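PDB 4P1L: solute-binding protein Csal_2479, which binds D-glucuronate in the periplasm and probably delivers it to a TRAP-type permease for transport into the cytoplasm. Local coordinates for residues S25-N30 against A81-N86; H32-P37 against V61-V66. All coordinates share one frame; numbering follows the deposited sequence.

Contact 1. Residues S25-N30 against A81-N86; sequences SWRGWN and ALDFAN
F84 lays one face of its ring on the backbone of G28. The G28 CA stands 3.4 Å from the F84 ring centroid, nearly over its centre. The F84 CG lies between its own backbone N and carbonyl carbon (chi1 70°), which turns the ring back over strand 26-29. F84 CE1 also comes to 3.3 Å from G28 N. D83 lies just before strand 84-88. D83 CB sits over one face of the W26 five-membered ring, and D83 OD2 accepts a bond from R27 N at 2.8 Å through its anti lone pair. D83 OD1 is held by S242. R27 O takes two donors, D83 N at 2.9 Å and F84 N at 3.2 Å. The R27 side chain bends at chi2 and chi3, and R27 NH1 reaches A81 O at 3.3 Å while L82 CD2 lies over the guanidinium face. Further on, N86 N gives W29 O a nearly straight bond of 3.2 Å. On the sheet face bearing W29 and A85, their CB atoms meet at 3.8 Å. The W29 ring edge meets N86 O. N86 OD1 takes a hydrogen bond from N38, and N86 ND2 bonds E234, a glucuronate-binding residue. This is parallel pairing inside the mixed sheet of a periplasmic solute-binding protein, leading toward its ligand pocket.

Contact 2. Residues H32-P37 against V61-V66; sequences HPPSYP and VYHNAV. With BDP (beta-D-glucopyranuronic acid), chain C.
The two backbones meet at one hydrogen bond, N64 N to H32 O at 2.9 Å, with the donor well above the carbonyl plane, next to a type I turn at P33-Y36 and a type I' turn at H63-V66. P34 lies against the H63 ring. P34 CA sits 3.6 Å from the centroid of the H63 ring, over one face and 16° off the normal. V61 CG1 covers the opposite face, so the imidazole is sandwiched. H63 CG is anti to the carbonyl carbon (chi1 -54°), which sets the ring face against P34. Both ring nitrogens are held: NE2 by E43 and ND1 by N30, which fixes the ring's rotation. The N64 amide comes across the prolines, with N64 ND2 3.4 Å from P33 CA and N64 OD1 3.8 Å from P34 CD. The CB of H32 points away from 61-66, and its imidazole reaches the glucuronate. H32 NE2 donates to O2 of the glucuronate at 2.8 Å, with O2 at the ring edge. The Y36 ring lies against one H32 face, and Y36 OH bonds S211. The loop 32-37 links strand 26-29 to helix 37-52, with Y36 as N-cap. It rests on the turn that follows strand 59-62, while helices 209-214 and 248-282 pack around Y36.

Overall arrangement
Contacts 1 and 2 lie on the same side of the chain's centre, with their centres about 12 Å apart. They share the five-stranded mixed sheet, where strand 26-29 runs between 59-62 and 84-88. Along the chain the order is 25-30, 32-37, 61-66, 81-86, so contact 2 falls wholly between the two halves of contact 1. The contacts also touch directly. G28 O lies 2.8 Å from Y62 N and N30 O 3.0 Å from A65 N, both probable hydrogen bonds. Contact 1 pairs two of the sheet's inner strands, and contact 2 ties the turn after edge strand 59-62 to the loop carrying H32. Together they link the sheet framework to the glucuronate pocket.

Contact 1. Residues S25-N30 against A81-N86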
ATOM      1  N   SER A  25      15.492 -22.485  -4.603  1.00 39.46           N
ATOM      2  CA  SER A  25      14.753 -21.571  -5.472  1.00 42.58           C
ATOM      3  C   SER A  25      13.449 -20.984  -4.876  1.00 35.39           C
ATOM      4  O   SER A  25      12.517 -21.714  -4.542  1.00 43.95           O
ATOM      5  CB  SER A  25      14.411 -22.268  -6.781  1.00 41.70           C
ATOM      6  OG  SER A  25      13.863 -21.334  -7.679  1.00 40.38           O
ATOM      7  N   TRP A  26      13.387 -19.659  -4.781  1.00 30.09           N
ATOM      8  CA  TRP A  26      12.199 -18.956  -4.288  1.00 23.61           C
ATOM      9  C   TRP A  26      11.647 -18.066  -5.395  1.00 20.54           C
ATOM     10  O   TRP A  26      12.425 -17.434  -6.110  1.00 23.97           O
ATOM     11  CB  TRP A  26      12.573 -18.043  -3.118  1.00 20.78           C
ATOM     12  CG  TRP A  26      12.477 -18.671  -1.772  1.00 21.51           C
ATOM     13  CD1 TRP A  26      12.318 -19.989  -1.481  1.00 21.25           C
ATOM     14  CD2 TRP A  26      12.521 -17.978  -0.510  1.00 23.06           C
ATOM     15  NE1 TRP A  26      12.275 -20.172  -0.109  1.00 25.12           N
ATOM     16  CE2 TRP A  26      12.396 -18.955   0.510  1.00 21.43           C
ATOM     17  CE3 TRP A  26      12.670 -16.633  -0.148  1.00 21.36           C
ATOM     18  CZ2 TRP A  26      12.398 -18.623   1.875  1.00 21.80           C
ATOM     19  CZ3 TRP A  26      12.672 -16.305   1.209  1.00 19.07           C
ATOM     20  CH2 TRP A  26      12.537 -17.294   2.200  1.00 21.65           C
ATOM     21  N   ARG A  27      10.326 -17.997  -5.532  1.00 22.09           N
ATOM     22  CA  ARG A  27       9.712 -17.011  -6.423  1.00 26.03           C
ATOM     23  C   ARG A  27       8.994 -15.946  -5.601  1.00 18.95           C
ATOM     24  O   ARG A  27       8.262 -16.249  -4.655  1.00 22.01           O
ATOM     25  CB  ARG A  27       8.679 -17.630  -7.361  1.00 25.79           C
ATOM     26  CG  ARG A  27       9.133 -18.864  -8.064  1.00 37.77           C
ATOM     27  CD  ARG A  27       7.944 -19.773  -8.197  1.00 48.06           C
ATOM     28  NE  ARG A  27       7.269 -19.576  -9.464  1.00 44.02           N
ATOM     29  CZ  ARG A  27       5.976 -19.804  -9.673  1.00 44.80           C
ATOM     30  NH1 ARG A  27       5.179 -20.201  -8.684  1.00 43.98           N
ATOM     31  NH2 ARG A  27       5.477 -19.610 -10.883  1.00 41.95           N
ATOM     32  N   GLY A  28       9.204 -14.707  -6.011  1.00 18.40           N
ATOM     33  CA  GLY A  28       8.627 -13.576  -5.318  1.00 17.60           C
ATOM     34  C   GLY A  28       7.830 -12.693  -6.250  1.00 20.05           C
ATOM     35  O   GLY A  28       8.027 -12.692  -7.477  1.00 19.73           O
ATOM     36  N   TRP A  29       6.946 -11.909  -5.639  1.00 17.16           N
ATOM     37  CA  TRP A  29       5.938 -11.156  -6.379  1.00 16.41           C
ATOM     38  C   TRP A  29       6.051  -9.669  -6.084  1.00 15.73           C
ATOM     39  O   TRP A  29       6.200  -9.251  -4.927  1.00 15.56           O
ATOM     40  CB  TRP A  29       4.550 -11.651  -5.959  1.00 16.47           C
ATOM     41  CG  TRP A  29       3.370 -11.032  -6.676  1.00 16.33           C
ATOM     42  CD1 TRP A  29       2.747 -11.519  -7.791  1.00 20.35           C
ATOM     43  CD2 TRP A  29       2.670  -9.844  -6.317  1.00 15.71           C
ATOM     44  NE1 TRP A  29       1.712 -10.703  -8.157  1.00 21.18           N
ATOM     45  CE2 TRP A  29       1.645  -9.659  -7.274  1.00 18.95           C
ATOM     46  CE3 TRP A  29       2.813  -8.896  -5.294  1.00 15.08           C
ATOM     47  CZ2 TRP A  29       0.768  -8.582  -7.232  1.00 16.47           C
ATOM     48  CZ3 TRP A  29       1.927  -7.818  -5.260  1.00 15.72           C
ATOM     49  CH2 TRP A  29       0.917  -7.684  -6.213  1.00 14.83           C
ATOM     50  N   ASN A  30       5.985  -8.870  -7.141  1.00 15.67           N
ATOM     51  CA  ASN A  30       5.875  -7.416  -7.040  1.00 15.11           C
ATOM     52  C   ASN A  30       4.923  -6.953  -8.133  1.00 18.44           C
ATOM     53  O   ASN A  30       5.019  -7.429  -9.259  1.00 17.28           O
ATOM     54  CB  ASN A  30       7.267  -6.812  -7.229  1.00 15.15           C
ATOM     55  CG  ASN A  30       7.274  -5.326  -7.239  1.00 15.68           C
ATOM     56  OD1 ASN A  30       6.428  -4.663  -6.607  1.00 14.28           O
ATOM     57  ND2 ASN A  30       8.298  -4.766  -7.878  1.00 15.92           N
ATOM     58  N   ALA A  81       2.515 -21.563  -2.739  1.00 27.01           N
ATOM     59  CA  ALA A  81       2.780 -21.666  -4.175  1.00 29.34           C
ATOM     60  C   ALA A  81       3.759 -20.574  -4.620  1.00 30.58           C
ATOM     61  O   ALA A  81       4.593 -20.801  -5.504  1.00 33.00           O
ATOM     62  CB  ALA A  81       1.490 -21.580  -4.966  1.00 34.29           C
ATOM     63  N   LEU A  82       3.632 -19.387  -4.024  1.00 27.32           N
ATOM     64  CA  LEU A  82       4.660 -18.345  -4.110  1.00 27.52           C
ATOM     65  C   LEU A  82       5.387 -18.268  -2.781  1.00 23.38           C
ATOM     66  O   LEU A  82       4.799 -18.523  -1.725  1.00 23.45           O
ATOM     67  CB  LEU A  82       4.057 -16.980  -4.427  1.00 25.53           C
ATOM     68  CG  LEU A  82       3.377 -16.832  -5.790  1.00 30.28           C
ATOM     69  CD1 LEU A  82       2.676 -15.472  -5.849  1.00 30.47           C
ATOM     70  CD2 LEU A  82       4.385 -16.947  -6.904  1.00 34.90           C
ATOM     71  N   ASP A  83       6.667 -17.913  -2.826  1.00 19.45           N
ATOM     72  CA  ASP A  83       7.498 -17.951  -1.624  1.00 19.37           C
ATOM     73  C   ASP A  83       7.610 -16.633  -0.868  1.00 18.52           C
ATOM     74  O   ASP A  83       7.643 -16.619   0.369  1.00 19.73           O
ATOM     75  CB  ASP A  83       8.900 -18.441  -1.986  1.00 22.67           C
ATOM     76  CG  ASP A  83       8.885 -19.821  -2.598  1.00 23.81           C
ATOM     77  OD1 ASP A  83       8.637 -20.797  -1.847  1.00 23.37           O
ATOM     78  OD2 ASP A  83       9.163 -19.918  -3.814  1.00 23.97           O
ATOM     79  N   PHE A  84       7.687 -15.524  -1.591  1.00 17.96           N
ATOM     80  CA  PHE A  84       7.744 -14.229  -0.930  1.00 17.22           C
ATOM     81  C   PHE A  84       7.069 -13.142  -1.773  1.00 16.91           C
ATOM     82  O   PHE A  84       6.758 -13.355  -2.938  1.00 18.15           O
ATOM     83  CB  PHE A  84       9.197 -13.869  -0.568  1.00 19.23           C
ATOM     84  CG  PHE A  84      10.091 -13.533  -1.757  1.00 17.28           C
ATOM     85  CD1 PHE A  84      10.617 -14.530  -2.563  1.00 20.17           C
ATOM     86  CD2 PHE A  84      10.442 -12.212  -2.033  1.00 18.21           C
ATOM     87  CE1 PHE A  84      11.450 -14.233  -3.631  1.00 23.52           C
ATOM     88  CE2 PHE A  84      11.276 -11.912  -3.086  1.00 17.90           C
ATOM     89  CZ  PHE A  84      11.783 -12.924  -3.897  1.00 17.74           C
ATOM     90  N   ALA A  85       6.828 -11.977  -1.177  1.00 17.42           N
ATOM     91  CA  ALA A  85       6.132 -10.936  -1.880  1.00 16.56           C
ATOM     92  C   ALA A  85       6.167  -9.619  -1.103  1.00 15.00           C
ATOM     93  O   ALA A  85       6.365  -9.592   0.121  1.00 16.77           O
ATOM     94  CB  ALA A  85       4.713 -11.353  -2.132  1.00 16.73           C
ATOM     95  N   ASN A  86       5.967  -8.550  -1.858  1.00 15.14           N
ATOM     96  CA  ASN A  86       5.694  -7.208  -1.358  1.00 14.12           C
ATOM     97  C   ASN A  86       4.207  -6.971  -1.586  1.00 14.27           C
ATOM     98  O   ASN A  86       3.749  -6.859  -2.720  1.00 14.22           O
ATOM     99  CB  ASN A  86       6.603  -6.225  -2.114  1.00 14.00           C
ATOM    100  CG  ASN A  86       6.180  -4.768  -2.020  1.00 13.55           C
ATOM    101  OD1 ASN A  86       6.393  -4.020  -2.960  1.00 15.83           O
ATOM    102  ND2 ASN A  86       5.587  -4.356  -0.895  1.00 16.73           N
TER
HETATM  103  O   HOH W   1       9.508 -22.411  -5.103  1.00 50.33           O
HETATM  104  O   HOH W   2       4.180  -5.195  -4.938  1.00 12.11           O

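Contact 2. Residues H32-P37 against V61-V66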
ATOM      1  N   HIS A  32       4.744  -3.801  -9.175  1.00 16.62           N
ATOM      2  CA  HIS A  32       5.331  -2.620  -9.838  1.00 16.50           C
ATOM      3  C   HIS A  32       6.433  -3.031 -10.828  1.00 16.37           C
ATOM      4  O   HIS A  32       6.882  -4.180 -10.835  1.00 16.47           O
ATOM      5  CB  HIS A  32       5.927  -1.659  -8.803  1.00 14.16           C
ATOM      6  CG  HIS A  32       4.915  -1.111  -7.832  1.00 14.63           C
ATOM      7  ND1 HIS A  32       4.033  -0.111  -8.171  1.00 15.78           N
ATOM      8  CD2 HIS A  32       4.648  -1.428  -6.538  1.00 17.06           C
ATOM      9  CE1 HIS A  32       3.252   0.160  -7.134  1.00 16.11           C
ATOM     10  NE2 HIS A  32       3.610  -0.624  -6.132  1.00 16.96           N
ATOM     11  N   PRO A  33       6.860  -2.083 -11.675  1.00 18.60           N
ATOM     12  CA  PRO A  33       8.017  -2.373 -12.543  1.00 19.85           C
ATOM     13  C   PRO A  33       9.297  -2.590 -11.722  1.00 16.13           C
ATOM     14  O   PRO A  33       9.375  -2.116 -10.577  1.00 15.68           O
ATOM     15  CB  PRO A  33       8.140  -1.112 -13.396  1.00 19.85           C
ATOM     16  CG  PRO A  33       6.792  -0.436 -13.312  1.00 20.25           C
ATOM     17  CD  PRO A  33       6.257  -0.764 -11.956  1.00 20.30           C
ATOM     18  N   PRO A  34      10.302  -3.269 -12.302  1.00 17.68           N
ATOM     19  CA  PRO A  34      11.567  -3.500 -11.615  1.00 18.86           C
ATOM     20  C   PRO A  34      12.213  -2.197 -11.130  1.00 18.49           C
ATOM     21  O   PRO A  34      12.848  -2.241 -10.101  1.00 17.33           O
ATOM     22  CB  PRO A  34      12.459  -4.171 -12.685  1.00 23.05           C
ATOM     23  CG  PRO A  34      11.529  -4.644 -13.760  1.00 19.07           C
ATOM     24  CD  PRO A  34      10.258  -3.856 -13.655  1.00 17.37           C
ATOM     25  N   SER A  35      12.061  -1.085 -11.856  1.00 17.45           N
ATOM     26  CA  SER A  35      12.757   0.148 -11.499  1.00 17.66           C
ATOM     27  C   SER A  35      12.021   1.010 -10.457  1.00 21.63           C
ATOM     28  O   SER A  35      12.532   2.039 -10.000  1.00 18.00           O
ATOM     29  CB  SER A  35      13.012   0.978 -12.758  1.00 22.48           C
ATOM     30  OG  SER A  35      11.770   1.449 -13.260  1.00 25.33           O
ATOM     31  N   TYR A  36      10.819   0.603 -10.087  1.00 19.35           N
ATOM     32  CA  TYR A  36      10.086   1.280  -9.030  1.00 16.17           C
ATOM     33  C   TYR A  36      10.862   1.102  -7.715  1.00 14.85           C
ATOM     34  O   TYR A  36      11.548   0.117  -7.554  1.00 17.31           O
ATOM     35  CB  TYR A  36       8.729   0.612  -8.942  1.00 16.08           C
ATOM     36  CG  TYR A  36       7.668   1.361  -8.178  1.00 14.80           C
ATOM     37  CD1 TYR A  36       6.999   2.415  -8.765  1.00 19.22           C
ATOM     38  CD2 TYR A  36       7.290   0.957  -6.906  1.00 15.67           C
ATOM     39  CE1 TYR A  36       5.986   3.089  -8.089  1.00 17.81           C
ATOM     40  CE2 TYR A  36       6.254   1.616  -6.198  1.00 13.59           C
ATOM     41  CZ  TYR A  36       5.610   2.680  -6.820  1.00 15.57           C
ATOM     42  OH  TYR A  36       4.602   3.370  -6.191  1.00 13.57           O
ATOM     43  N   PRO A  37      10.739   2.041  -6.763  1.00 14.57           N
ATOM     44  CA  PRO A  37      11.504   1.859  -5.524  1.00 15.28           C
ATOM     45  C   PRO A  37      11.339   0.477  -4.898  1.00 15.68           C
ATOM     46  O   PRO A  37      12.344  -0.109  -4.478  1.00 16.09           O
ATOM     47  CB  PRO A  37      10.937   2.942  -4.617  1.00 16.90           C
ATOM     48  CG  PRO A  37      10.606   4.047  -5.584  1.00 18.00           C
ATOM     49  CD  PRO A  37      10.069   3.352  -6.797  1.00 18.99           C
ATOM     50  N   VAL A  61      12.727 -12.411  -8.292  1.00 19.47           N
ATOM     51  CA  VAL A  61      11.559 -11.522  -8.219  1.00 17.96           C
ATOM     52  C   VAL A  61      10.870 -11.438  -9.574  1.00 24.60           C
ATOM     53  O   VAL A  61      11.513 -11.206 -10.595  1.00 24.40           O
ATOM     54  CB  VAL A  61      11.926 -10.094  -7.745  1.00 18.87           C
ATOM     55  CG1 VAL A  61      10.654  -9.255  -7.577  1.00 24.20           C
ATOM     56  CG2 VAL A  61      12.724 -10.161  -6.456  1.00 20.56           C
ATOM     57  N   TYR A  62       9.567 -11.675  -9.572  1.00 18.04           N
ATOM     58  CA  TYR A  62       8.742 -11.465 -10.750  1.00 18.24           C
ATOM     59  C   TYR A  62       7.993 -10.141 -10.585  1.00 20.30           C
ATOM     60  O   TYR A  62       7.063 -10.039  -9.803  1.00 17.06           O
ATOM     61  CB  TYR A  62       7.768 -12.618 -10.944  1.00 18.72           C
ATOM     62  CG  TYR A  62       8.458 -13.893 -11.420  1.00 21.30           C
ATOM     63  CD1 TYR A  62       9.153 -14.712 -10.540  1.00 20.64           C
ATOM     64  CD2 TYR A  62       8.418 -14.258 -12.765  1.00 27.22           C
ATOM     65  CE1 TYR A  62       9.786 -15.895 -11.011  1.00 25.28           C
ATOM     66  CE2 TYR A  62       9.028 -15.406 -13.223  1.00 23.97           C
ATOM     67  CZ  TYR A  62       9.707 -16.224 -12.352  1.00 29.35           C
ATOM     68  OH  TYR A  62      10.321 -17.360 -12.845  1.00 32.32           O
ATOM     69  N   HIS A  63       8.407  -9.141 -11.343  1.00 19.15           N
ATOM     70  CA  HIS A  63       7.785  -7.837 -11.303  1.00 21.63           C
ATOM     71  C   HIS A  63       6.579  -7.746 -12.242  1.00 18.42           C
ATOM     72  O   HIS A  63       6.250  -8.712 -12.942  1.00 20.25           O
ATOM     73  CB  HIS A  63       8.810  -6.780 -11.706  1.00 16.91           C
ATOM     74  CG  HIS A  63      10.063  -6.830 -10.915  1.00 17.08           C
ATOM     75  ND1 HIS A  63      10.213  -6.114  -9.750  1.00 17.49           N
ATOM     76  CD2 HIS A  63      11.223  -7.493 -11.104  1.00 20.49           C
ATOM     77  CE1 HIS A  63      11.407  -6.345  -9.241  1.00 20.38           C
ATOM     78  NE2 HIS A  63      12.050  -7.162 -10.059  1.00 19.43           N
ATOM     79  N   ASN A  64       5.932  -6.580 -12.229  1.00 17.60           N
ATOM     80  CA  ASN A  64       4.813  -6.286 -13.118  1.00 21.96           C
ATOM     81  C   ASN A  64       3.599  -7.208 -12.944  1.00 24.69           C
ATOM     82  O   ASN A  64       2.788  -7.345 -13.866  1.00 24.58           O
ATOM     83  CB  ASN A  64       5.268  -6.359 -14.585  1.00 22.68           C
ATOM     84  CG  ASN A  64       6.306  -5.308 -14.945  1.00 30.48           C
ATOM     85  OD1 ASN A  64       7.382  -5.626 -15.497  1.00 32.34           O
ATOM     86  ND2 ASN A  64       5.996  -4.055 -14.651  1.00 26.65           N
ATOM     87  N   ALA A  65       3.455  -7.814 -11.771  1.00 18.06           N
ATOM     88  CA  ALA A  65       2.357  -8.731 -11.523  1.00 22.29           C
ATOM     89  C   ALA A  65       2.291  -9.853 -12.564  1.00 26.58           C
ATOM     90  O   ALA A  65       1.232 -10.425 -12.788  1.00 24.70           O
ATOM     91  CB  ALA A  65       1.023  -7.963 -11.477  1.00 27.72           C
ATOM     92  N   VAL A  66       3.425 -10.157 -13.191  1.00 21.78           N
ATOM     93  CA  VAL A  66       3.536 -11.279 -14.124  1.00 22.52           C
ATOM     94  C   VAL A  66       2.890 -12.560 -13.573  1.00 27.69           C
ATOM     95  O   VAL A  66       2.298 -13.339 -14.316  1.00 26.04           O
ATOM     96  CB  VAL A  66       5.016 -11.560 -14.425  1.00 31.89           C
ATOM     97  CG1 VAL A  66       5.188 -12.916 -15.091  1.00 38.73           C
ATOM     98  CG2 VAL A  66       5.586 -10.457 -15.315  1.00 39.05           C
TER
HETATM   99  C1  BDP C 401       0.095   1.246  -4.957  1.00 11.57           C
HETATM  100  C2  BDP C 401       0.537   0.008  -4.192  1.00 10.53           C
HETATM  101  C3  BDP C 401       0.275  -1.194  -5.017  1.00 16.70           C
HETATM  102  C4  BDP C 401      -1.192  -1.232  -5.306  1.00 12.52           C
HETATM  103  C5  BDP C 401      -1.645   0.059  -6.037  1.00 10.25           C
HETATM  104  C6  BDP C 401      -3.146   0.091  -6.317  1.00 12.94           C
HETATM  105  O2  BDP C 401       1.930   0.151  -3.969  1.00 13.24           O
HETATM  106  O3  BDP C 401       0.594  -2.396  -4.138  1.00 13.74           O
HETATM  107  O4  BDP C 401      -1.514  -2.379  -6.111  1.00 12.28           O
HETATM  108  O5  BDP C 401      -1.307   1.166  -5.260  1.00 11.81           O
HETATM  109  O6A BDP C 401      -3.709   1.233  -6.276  1.00 13.40           O
HETATM  110  O1  BDP C 401       0.292   2.372  -4.174  1.00 14.07           O
HETATM  111  O6B BDP C 401      -3.737  -0.959  -6.647  1.00 15.87           O